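Long-range contacts in Lmo0181 protein (Listeria monocytogenes serovar 1/2a, PDB 5F7V), which binds the cyclic glucan cycloalternan and probably delivers it, as a membrane-anchored lipoprotein, to an ABC transporter for uptake: residues 13-18 with 41-46; 31-36 with 298-303; 186-191 with 275-280. One frame throughout, in Å; residues are numbered along the deposited sequence.

Interaction 1 (13-18 with 41-46); sequences TEITYY and PDIKVN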
loop_
_atom_site.group_PDB
_atom_site.type_symbol
_atom_site.label_atom_id
_atom_site.label_comp_id
_atom_site.label_asym_id
_atom_site.label_seq_id
_atom_site.Cartn_x
_atom_site.Cartn_y
_atom_site.Cartn_z
ATOM N N THR A 13 -11.031 -31.285 -2.040
ATOM C CA THR A 13 -11.725 -30.022 -1.929
ATOM C C THR A 13 -11.012 -29.054 -2.846
ATOM O O THR A 13 -9.787 -28.974 -2.789
ATOM C CB THR A 13 -11.657 -29.485 -0.490
ATOM O OG1 THR A 13 -12.277 -30.406 0.405
ATOM C CG2 THR A 13 -12.382 -28.160 -0.376
ATOM N N GLU A 14 -11.748 -28.318 -3.669
ATOM C CA GLU A 14 -11.172 -27.274 -4.491
ATOM C C GLU A 14 -11.707 -25.933 -3.996
ATOM O O GLU A 14 -12.923 -25.723 -3.946
ATOM C CB GLU A 14 -11.545 -27.473 -5.949
ATOM C CG GLU A 14 -11.186 -28.861 -6.442
ATOM C CD GLU A 14 -10.724 -28.861 -7.889
ATOM O OE1 GLU A 14 -10.508 -27.757 -8.456
ATOM O OE2 GLU A 14 -10.590 -29.984 -8.437
ATOM N N ILE A 15 -10.795 -25.046 -3.624
ATOM C CA ILE A 15 -11.203 -23.715 -3.192
ATOM C C ILE A 15 -10.796 -22.691 -4.242
ATOM O O ILE A 15 -9.843 -22.877 -4.999
ATOM C CB ILE A 15 -10.621 -23.308 -1.810
ATOM C CG1 ILE A 15 -9.084 -23.191 -1.848
ATOM C CG2 ILE A 15 -11.140 -24.246 -0.728
ATOM C CD1 ILE A 15 -8.469 -22.571 -0.602
ATOM N N THR A 16 -11.504 -21.577 -4.268
ATOM C CA THR A 16 -11.109 -20.406 -5.043
ATOM C C THR A 16 -10.451 -19.367 -4.150
ATOM O O THR A 16 -10.910 -19.145 -3.031
ATOM C CB THR A 16 -12.325 -19.807 -5.762
ATOM O OG1 THR A 16 -13.367 -19.560 -4.806
ATOM C CG2 THR A 16 -12.867 -20.789 -6.793
ATOM N N TYR A 17 -9.411 -18.734 -4.669
ATOM C CA TYR A 17 -8.680 -17.636 -4.010
ATOM C C TYR A 17 -8.594 -16.492 -4.986
ATOM O O TYR A 17 -8.079 -16.681 -6.074
ATOM C CB TYR A 17 -7.288 -18.095 -3.550
ATOM C CG TYR A 17 -6.437 -16.961 -2.978
ATOM C CD1 TYR A 17 -6.950 -16.127 -1.987
ATOM C CD2 TYR A 17 -5.144 -16.734 -3.444
ATOM C CE1 TYR A 17 -6.200 -15.101 -1.465
ATOM C CE2 TYR A 17 -4.377 -15.726 -2.899
ATOM C CZ TYR A 17 -4.917 -14.912 -1.936
ATOM O OH TYR A 17 -4.204 -13.840 -1.410
ATOM N N TYR A 18 -9.163 -15.352 -4.611
ATOM C CA TYR A 18 -9.206 -14.137 -5.438
ATOM C C TYR A 18 -8.186 -13.191 -4.835
ATOM O O TYR A 18 -8.155 -13.023 -3.604
ATOM C CB TYR A 18 -10.617 -13.614 -5.348
ATOM C CG TYR A 18 -11.253 -12.753 -6.384
ATOM C CD1 TYR A 18 -11.986 -13.258 -7.447
ATOM C CD2 TYR A 18 -11.204 -11.375 -6.226
ATOM C CE1 TYR A 18 -12.605 -12.421 -8.354
ATOM C CE2 TYR A 18 -11.797 -10.506 -7.116
ATOM C CZ TYR A 18 -12.507 -11.027 -8.185
ATOM O OH TYR A 18 -13.061 -10.055 -9.001
ATOM N N PRO A 41 -2.537 -32.448 0.621
ATOM C CA PRO A 41 -2.855 -33.143 -0.652
ATOM C C PRO A 41 -4.348 -33.218 -1.008
ATOM O O PRO A 41 -4.696 -33.551 -2.143
ATOM C CB PRO A 41 -2.260 -34.560 -0.471
ATOM C CG PRO A 41 -1.998 -34.676 0.978
ATOM C CD PRO A 41 -1.806 -33.305 1.568
ATOM N N ASP A 42 -5.222 -32.918 -0.053
ATOM C CA ASP A 42 -6.648 -32.997 -0.296
ATOM C C ASP A 42 -7.227 -31.662 -0.759
ATOM O O ASP A 42 -8.435 -31.591 -0.995
ATOM C CB ASP A 42 -7.394 -33.438 0.972
ATOM C CG ASP A 42 -7.254 -34.894 1.294
ATOM O OD1 ASP A 42 -6.859 -35.721 0.447
ATOM O OD2 ASP A 42 -7.618 -35.214 2.451
ATOM N N ILE A 43 -6.416 -30.608 -0.879
ATOM C CA ILE A 43 -6.930 -29.264 -1.169
ATOM C C ILE A 43 -6.244 -28.719 -2.403
ATOM O O ILE A 43 -5.015 -28.715 -2.475
ATOM C CB ILE A 43 -6.747 -28.295 0.026
ATOM C CG1 ILE A 43 -7.372 -28.843 1.316
ATOM C CG2 ILE A 43 -7.358 -26.945 -0.324
ATOM C CD1 ILE A 43 -7.032 -28.043 2.556
ATOM N N LYS A 44 -7.045 -28.318 -3.385
ATOM C CA LYS A 44 -6.597 -27.676 -4.611
ATOM C C LYS A 44 -6.997 -26.220 -4.493
ATOM O O LYS A 44 -8.116 -25.949 -4.043
ATOM C CB LYS A 44 -7.324 -28.273 -5.814
ATOM C CG LYS A 44 -6.837 -27.711 -7.140
ATOM C CD LYS A 44 -7.094 -28.679 -8.282
ATOM C CE LYS A 44 -6.580 -28.175 -9.623
ATOM N NZ LYS A 44 -6.536 -26.703 -9.687
ATOM N N VAL A 45 -6.132 -25.303 -4.915
ATOM C CA VAL A 45 -6.429 -23.861 -4.853
ATOM C C VAL A 45 -6.442 -23.297 -6.273
ATOM O O VAL A 45 -5.443 -23.368 -6.978
ATOM C CB VAL A 45 -5.361 -23.098 -4.049
ATOM C CG1 VAL A 45 -5.705 -21.625 -3.899
ATOM C CG2 VAL A 45 -5.207 -23.683 -2.659
ATOM N N ASN A 46 -7.577 -22.722 -6.664
ATOM C CA ASN A 46 -7.768 -22.133 -7.984
ATOM C C ASN A 46 -7.741 -20.619 -7.816
ATOM O O ASN A 46 -8.685 -20.037 -7.272
ATOM C CB ASN A 46 -9.110 -22.580 -8.547
ATOM C CG ASN A 46 -9.226 -24.081 -8.652
ATOM O OD1 ASN A 46 -8.443 -24.717 -9.346
ATOM N ND2 ASN A 46 -10.217 -24.639 -7.988
#
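I15 and V45 stand side by side on one face of two paired parallel strands, their side chains pointing the same way. The bump on one strand is CG2 of V45; CG1 and CD1 of I15 form the hollow, with I15 CG1 4.0 Å from V45 CG2. I15 reaches over because its CG1 sits between the backbone N and the carbonyl carbon (chi1 65°), the crowded position. V45 offers its other branch onward, where V45 CG1 meets Y17 CB at 3.9 Å, and I43 CG2 is a looser neighbour of I15 CG1, at 4.4 Å.

The E14 and T16 side is polar. The E14 chain is twisted about CB-CG (chi2 -144°) and lies beside the aliphatic part of K44, with E14 OE1 3.5 Å from K44 CD. The same oxygen, through its anti lone pair, accepts from N46 ND2 at 3.2 Å in a nearly straight bond (171°), the oxygen lying in the plane of the N46 amide. K44 curls back to donate NZ to N46 OD1 at 2.8 Å. In the conformer described, both ends of the amide thus have a partner; K44 and N46 also adopt a second conformer. T16 OG1 turns elsewhere, to the backbone N of D70.

Backbone bonds run from T13 N to D42 O through to Y17 N with N46 O, in a register of T13 with I43 and T16 with N46. With helix 27-39, which links the two strands in sequence, packed on the face that carries I43 and V45, this is the parallel beta-alpha-beta unit of a periplasmic-binding-protein lobe.

Interaction 2 (31-36 with 298-303); sequences EMVKEF and FKFASF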
loop_
_atom_site.group_PDB
_atom_site.type_symbol
_atom_site.label_atom_id
_atom_site.label_comp_id
_atom_site.label_asym_id
_atom_site.label_seq_id
_atom_site.Cartn_x
_atom_site.Cartn_y
_atom_site.Cartn_z
ATOM N N GLU A 31 4.476 -20.622 -6.594
ATOM C CA GLU A 31 5.302 -21.475 -5.758
ATOM C C GLU A 31 4.663 -21.694 -4.395
ATOM O O GLU A 31 4.681 -22.811 -3.906
ATOM C CB GLU A 31 6.686 -20.875 -5.589
ATOM C CG GLU A 31 7.671 -21.912 -5.104
ATOM C CD GLU A 31 9.069 -21.364 -4.916
ATOM O OE1 GLU A 31 9.352 -20.214 -5.339
ATOM O OE2 GLU A 31 9.852 -22.155 -4.333
ATOM N N MET A 32 4.060 -20.666 -3.800
ATOM C CA MET A 32 3.333 -20.866 -2.552
ATOM C C MET A 32 2.172 -21.851 -2.697
ATOM O O MET A 32 2.004 -22.717 -1.849
ATOM C CB MET A 32 2.806 -19.541 -2.044
ATOM C CG MET A 32 3.915 -18.607 -1.604
ATOM S SD MET A 32 3.188 -17.065 -1.045
ATOM C CE MET A 32 4.643 -16.076 -0.758
ATOM N N VAL A 33 1.418 -21.736 -3.783
ATOM C CA VAL A 33 0.305 -22.666 -4.023
ATOM C C VAL A 33 0.834 -24.101 -4.178
ATOM O O VAL A 33 0.253 -25.037 -3.596
ATOM C CB VAL A 33 -0.588 -22.223 -5.206
ATOM C CG1 VAL A 33 -1.586 -23.288 -5.640
ATOM C CG2 VAL A 33 -1.272 -20.910 -4.822
ATOM N N LYS A 34 1.902 -24.285 -4.940
ATOM C CA LYS A 34 2.495 -25.601 -5.099
ATOM C C LYS A 34 2.897 -26.201 -3.750
ATOM O O LYS A 34 2.698 -27.383 -3.501
ATOM C CB LYS A 34 3.713 -25.521 -6.020
ATOM C CG LYS A 34 4.562 -26.786 -6.175
ATOM C CD LYS A 34 5.841 -26.624 -6.982
ATOM C CE LYS A 34 6.877 -25.718 -6.309
ATOM N NZ LYS A 34 8.057 -25.592 -7.171
ATOM N N GLU A 35 3.538 -25.395 -2.917
ATOM C CA GLU A 35 3.982 -25.867 -1.602
ATOM C C GLU A 35 2.779 -26.182 -0.683
ATOM O O GLU A 35 2.754 -27.204 0.006
ATOM C CB GLU A 35 4.926 -24.848 -0.965
ATOM C CG GLU A 35 6.244 -24.762 -1.719
ATOM C CD GLU A 35 7.096 -25.999 -1.621
ATOM O OE1 GLU A 35 7.060 -26.655 -0.565
ATOM O OE2 GLU A 35 7.868 -26.321 -2.564
ATOM N N PHE A 36 1.760 -25.347 -0.750
ATOM C CA PHE A 36 0.540 -25.582 0.006
ATOM C C PHE A 36 -0.111 -26.905 -0.399
ATOM O O PHE A 36 -0.518 -27.678 0.454
ATOM C CB PHE A 36 -0.468 -24.435 -0.158
ATOM C CG PHE A 36 -1.792 -24.727 0.475
ATOM C CD1 PHE A 36 -1.953 -24.621 1.833
ATOM C CD2 PHE A 36 -2.893 -25.117 -0.292
ATOM C CE1 PHE A 36 -3.162 -24.908 2.469
ATOM C CE2 PHE A 36 -4.099 -25.398 0.336
ATOM C CZ PHE A 36 -4.239 -25.281 1.698
ATOM N N PHE A 298 -9.555 -21.585 5.301
ATOM C CA PHE A 298 -8.781 -21.195 6.444
ATOM C C PHE A 298 -7.388 -21.785 6.448
ATOM O O PHE A 298 -6.413 -21.099 6.771
ATOM C CB PHE A 298 -9.501 -21.531 7.758
ATOM C CG PHE A 298 -8.660 -21.178 8.941
ATOM C CD1 PHE A 298 -8.529 -19.848 9.326
ATOM C CD2 PHE A 298 -7.903 -22.135 9.581
ATOM C CE1 PHE A 298 -7.677 -19.506 10.368
ATOM C CE2 PHE A 298 -7.082 -21.786 10.630
ATOM C CZ PHE A 298 -6.981 -20.466 11.043
ATOM N N LYS A 299 -7.270 -23.053 6.057
ATOM C CA LYS A 299 -5.934 -23.663 6.037
ATOM C C LYS A 299 -5.038 -22.932 5.035
ATOM O O LYS A 299 -3.852 -22.707 5.280
ATOM C CB LYS A 299 -5.997 -25.130 5.680
ATOM C CG LYS A 299 -6.472 -25.997 6.823
ATOM C CD LYS A 299 -6.549 -27.423 6.312
ATOM C CE LYS A 299 -7.081 -28.357 7.336
ATOM N NZ LYS A 299 -6.248 -28.319 8.552
ATOM N N PHE A 300 -5.590 -22.565 3.889
ATOM C CA PHE A 300 -4.819 -21.802 2.923
ATOM C C PHE A 300 -4.484 -20.407 3.481
ATOM O O PHE A 300 -3.321 -19.962 3.364
ATOM C CB PHE A 300 -5.598 -21.675 1.615
ATOM C CG PHE A 300 -4.853 -20.867 0.584
ATOM C CD1 PHE A 300 -3.681 -21.372 0.045
ATOM C CD2 PHE A 300 -5.253 -19.573 0.247
ATOM C CE1 PHE A 300 -2.956 -20.622 -0.877
ATOM C CE2 PHE A 300 -4.551 -18.850 -0.678
ATOM C CZ PHE A 300 -3.400 -19.359 -1.229
ATOM N N ALA A 301 -5.442 -19.699 4.088
ATOM C CA ALA A 301 -5.158 -18.411 4.699
ATOM C C ALA A 301 -4.084 -18.483 5.757
ATOM O O ALA A 301 -3.209 -17.605 5.846
ATOM C CB ALA A 301 -6.439 -17.783 5.265
ATOM N N SER A 302 -4.157 -19.518 6.593
ATOM C CA SER A 302 -3.194 -19.724 7.658
ATOM C C SER A 302 -1.807 -20.005 7.087
ATOM O O SER A 302 -0.807 -19.475 7.571
ATOM C CB SER A 302 -3.673 -20.840 8.590
ATOM O OG SER A 302 -2.725 -20.991 9.646
ATOM N N PHE A 303 -1.726 -20.860 6.073
ATOM C CA PHE A 303 -0.474 -21.128 5.364
ATOM C C PHE A 303 0.157 -19.834 4.845
ATOM O O PHE A 303 1.335 -19.544 5.041
ATOM C CB PHE A 303 -0.738 -22.133 4.207
ATOM C CG PHE A 303 0.432 -22.363 3.295
ATOM C CD1 PHE A 303 0.641 -21.541 2.194
ATOM C CD2 PHE A 303 1.318 -23.411 3.520
ATOM C CE1 PHE A 303 1.731 -21.755 1.350
ATOM C CE2 PHE A 303 2.393 -23.614 2.650
ATOM C CZ PHE A 303 2.591 -22.790 1.566
#
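F36 meets F303 and F300 where two helical segments pass with axes 11.0 Å apart and N-to-C directions 123° from each other, a wide spacing that large aromatic side chains bridge. The closest pair of CA atoms, those of F36 and F303, is 7.0 Å apart.

The F36 ring is in contact with both others, F300 over a face and F303 at its edge. The edge of F300 is directed at that face, with planes at 81° and centroids 5.2 Å apart; F300 CD1 stands over the ring centre, and F300 CB adds a CH-pi contact over the face. Towards F303 the roles change, because the edge of F36 is presented to the F303 face with planes at 69°, and F36 CD1 lies 3.6 Å from F303 CG. F36 CB rests over the F303 ring, 3.8 Å from its centroid and almost along the ring normal. F36 has CG anti to the backbone N, which carries the ring out from its own helix across to the other.

Around this trio the fit is closed by smaller groups. E35 CB borders the edge of F303 at CZ, 4.0 Å away, V33 CG2 touches F300 CE1 at 4.3 Å, and F36 CE1 comes to 3.5 Å from F300 CA, so the ring also lies against the neighbouring backbone. I43 and V45 of strand 43-49 touch F36, and Y17 meets F300 edge to face.

The result is an aromatic cluster built from two T-shaped (edge-to-face) pairs, binding helices 27-39 and 294-306 into one hydrophobic core beside the parallel strands, as in the alpha/beta lobe of a solute-binding protein.

Interaction 3 (186-191 with 275-280); sequences AAQNGG and QKATHF. With GLC (alpha-D-glucopyranose), chain B.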
loop_
_atom_site.group_PDB
_atom_site.type_symbol
_atom_site.label_atom_id
_atom_site.label_comp_id
_atom_site.label_asym_id
_atom_site.label_seq_id
_atom_site.Cartn_x
_atom_site.Cartn_y
_atom_site.Cartn_z
ATOM N N ALA A 186 -0.218 14.778 4.905
ATOM C CA ALA A 186 -0.816 15.652 5.950
ATOM C C ALA A 186 -0.159 15.444 7.303
ATOM O O ALA A 186 0.209 16.414 7.976
ATOM C CB ALA A 186 -2.306 15.389 6.041
ATOM N N ALA A 187 0.060 14.177 7.659
ATOM C CA ALA A 187 0.723 13.894 8.940
ATOM C C ALA A 187 2.142 14.391 8.992
ATOM O O ALA A 187 2.628 14.749 10.065
ATOM C CB ALA A 187 0.674 12.394 9.199
ATOM N N GLN A 188 2.824 14.469 7.856
ATOM C CA GLN A 188 4.150 15.089 7.825
ATOM C C GLN A 188 4.183 16.583 8.147
ATOM O O GLN A 188 5.247 17.150 8.367
ATOM C CB GLN A 188 4.766 14.862 6.434
ATOM C CG GLN A 188 5.121 13.407 6.127
ATOM C CD GLN A 188 5.443 13.156 4.677
ATOM O OE1 GLN A 188 5.446 14.050 3.827
ATOM N NE2 GLN A 188 5.672 11.887 4.400
ATOM N N ASN A 189 3.015 17.210 8.172
ATOM C CA ASN A 189 2.822 18.599 8.551
ATOM C C ASN A 189 1.926 18.741 9.779
ATOM O O ASN A 189 1.441 19.822 10.062
ATOM C CB ASN A 189 2.259 19.403 7.374
ATOM C CG ASN A 189 2.811 20.803 7.287
ATOM O OD1 ASN A 189 3.952 21.051 7.651
ATOM N ND2 ASN A 189 2.028 21.734 6.785
ATOM N N GLY A 190 1.753 17.663 10.538
ATOM C CA GLY A 190 1.005 17.708 11.800
ATOM C C GLY A 190 -0.488 17.664 11.629
ATOM O O GLY A 190 -1.211 17.847 12.620
ATOM N N GLY A 191 -0.938 17.335 10.434
ATOM C CA GLY A 191 -2.374 17.262 10.100
ATOM C C GLY A 191 -2.937 15.862 10.178
ATOM O O GLY A 191 -2.238 14.896 10.397
ATOM N N GLN A 275 7.198 16.746 10.958
ATOM C CA GLN A 275 7.571 15.436 11.506
ATOM C C GLN A 275 7.613 14.442 10.392
ATOM O O GLN A 275 7.091 14.673 9.308
ATOM C CB GLN A 275 6.592 14.973 12.580
ATOM C CG GLN A 275 5.132 14.943 12.124
ATOM C CD GLN A 275 4.120 14.825 13.262
ATOM O OE1 GLN A 275 4.417 15.142 14.434
ATOM N NE2 GLN A 275 2.941 14.397 12.936
ATOM N N LYS A 276 8.293 13.340 10.664
ATOM C CA LYS A 276 8.283 12.214 9.762
ATOM C C LYS A 276 6.960 11.483 9.861
ATOM O O LYS A 276 6.362 11.404 10.948
ATOM C CB LYS A 276 9.434 11.272 10.116
ATOM C CG LYS A 276 10.777 11.994 10.076
ATOM C CD LYS A 276 11.962 11.135 10.457
ATOM C CE LYS A 276 13.269 11.894 10.443
ATOM N NZ LYS A 276 14.398 11.120 11.008
ATOM N N ALA A 277 6.506 10.957 8.730
ATOM C CA ALA A 277 5.330 10.088 8.717
ATOM C C ALA A 277 5.431 9.192 7.500
ATOM O O ALA A 277 5.658 9.685 6.378
ATOM C CB ALA A 277 4.044 10.895 8.702
ATOM N N THR A 278 5.276 7.901 7.752
ATOM C CA THR A 278 5.439 6.902 6.694
ATOM C C THR A 278 4.219 6.003 6.666
ATOM O O THR A 278 3.459 5.821 7.634
ATOM C CB THR A 278 6.682 6.079 6.962
ATOM O OG1 THR A 278 6.559 5.496 8.259
ATOM C CG2 THR A 278 7.927 6.993 6.857
ATOM N N HIS A 279 3.985 5.476 5.484
ATOM C CA HIS A 279 2.871 4.535 5.274
ATOM C C HIS A 279 3.145 3.204 5.948
ATOM O O HIS A 279 4.262 2.743 6.074
ATOM C CB HIS A 279 2.679 4.292 3.786
ATOM C CG HIS A 279 1.767 5.282 3.144
ATOM N ND1 HIS A 279 2.067 5.911 1.959
ATOM C CD2 HIS A 279 0.525 5.694 3.486
ATOM C CE1 HIS A 279 1.048 6.672 1.604
ATOM N NE2 HIS A 279 0.103 6.547 2.506
ATOM N N PHE A 280 2.072 2.540 6.349
ATOM C CA PHE A 280 2.028 1.141 6.783
ATOM C C PHE A 280 0.800 0.514 6.159
ATOM O O PHE A 280 -0.323 0.929 6.405
ATOM C CB PHE A 280 1.966 1.036 8.306
ATOM C CG PHE A 280 2.001 -0.386 8.794
ATOM C CD1 PHE A 280 3.228 -1.013 9.008
ATOM C CD2 PHE A 280 0.831 -1.103 8.962
ATOM C CE1 PHE A 280 3.262 -2.323 9.452
ATOM C CE2 PHE A 280 0.872 -2.421 9.374
ATOM C CZ PHE A 280 2.080 -2.994 9.607
HETATM C C1 GLC B . -2.011 2.729 -2.997
HETATM C C2 GLC B . -1.594 2.962 -4.443
HETATM C C3 GLC B . -0.068 2.993 -4.522
HETATM C C4 GLC B . 0.464 4.059 -3.583
HETATM C C5 GLC B . -0.126 3.922 -2.171
HETATM C C6 GLC B . 0.167 5.113 -1.254
HETATM O O2 GLC B . -2.138 1.948 -5.306
HETATM O O3 GLC B . 0.262 3.299 -5.885
HETATM O O4 GLC B . 1.890 3.945 -3.451
HETATM O O5 GLC B . -1.547 3.787 -2.164
HETATM O O6 GLC B . -0.368 6.290 -1.849
#
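A Schellman motif ends helix 179-187, and the segment leading to the glycan pocket docks on it. G191 N bonds to A186 O and G190 N to A187 O, with G190 at positive phi as the C-prime residue. A187 O is shared: it also accepts from Q275 NE2 at 2.9 Å, the donor tilted 18° from the carbonyl plane. Q275 CG lies between its backbone N and carbonyl carbon (chi1 55°), and the rest of the chain runs extended to bring the amide to the turn. Q275 N also reaches Q188 O, at 3.3 Å and well above that carbonyl's plane.

Q188 answers in the other direction. Its extended side chain gives NE2 to A277 O at 3.0 Å, nearly straight (172°) and in the plane of both groups, while its OE1 accepts from W153 NE1, so both ends of the amide are engaged. Alongside, the methyl A277 CB sits against A187 CB (3.7 Å) and Q188 CG (3.8 Å).

Two residues beyond A277, at the start of strand 278-287, H279 enters the pocket: its CE1 lies 3.4 Å from C6 of a glucose. H279 NE2 is bonded to N180 O, and N180 and E181 of the same helix bond that sugar.

In the fold
From the N terminus, strand 13-19 leads into helix 27-39 and then strand 43-49, and interaction 1 closes this short loop by pairing the two strands. Helix 27-39 also takes part in interaction 2, whose second segment, 298-303, comes 262 residues after the first; the segments of interactions 1 and 2 therefore alternate along the chain, and the two contacts touch. Interaction 3 opens after interaction 1 has closed and is nested within the long loop of interaction 2. Its centre lies about 41 Å from that of interaction 1, on the opposite side of the chain's centre, yet strand 278-287 leads on to helix 294-306 and belongs to the sheet that interaction 1 also reaches.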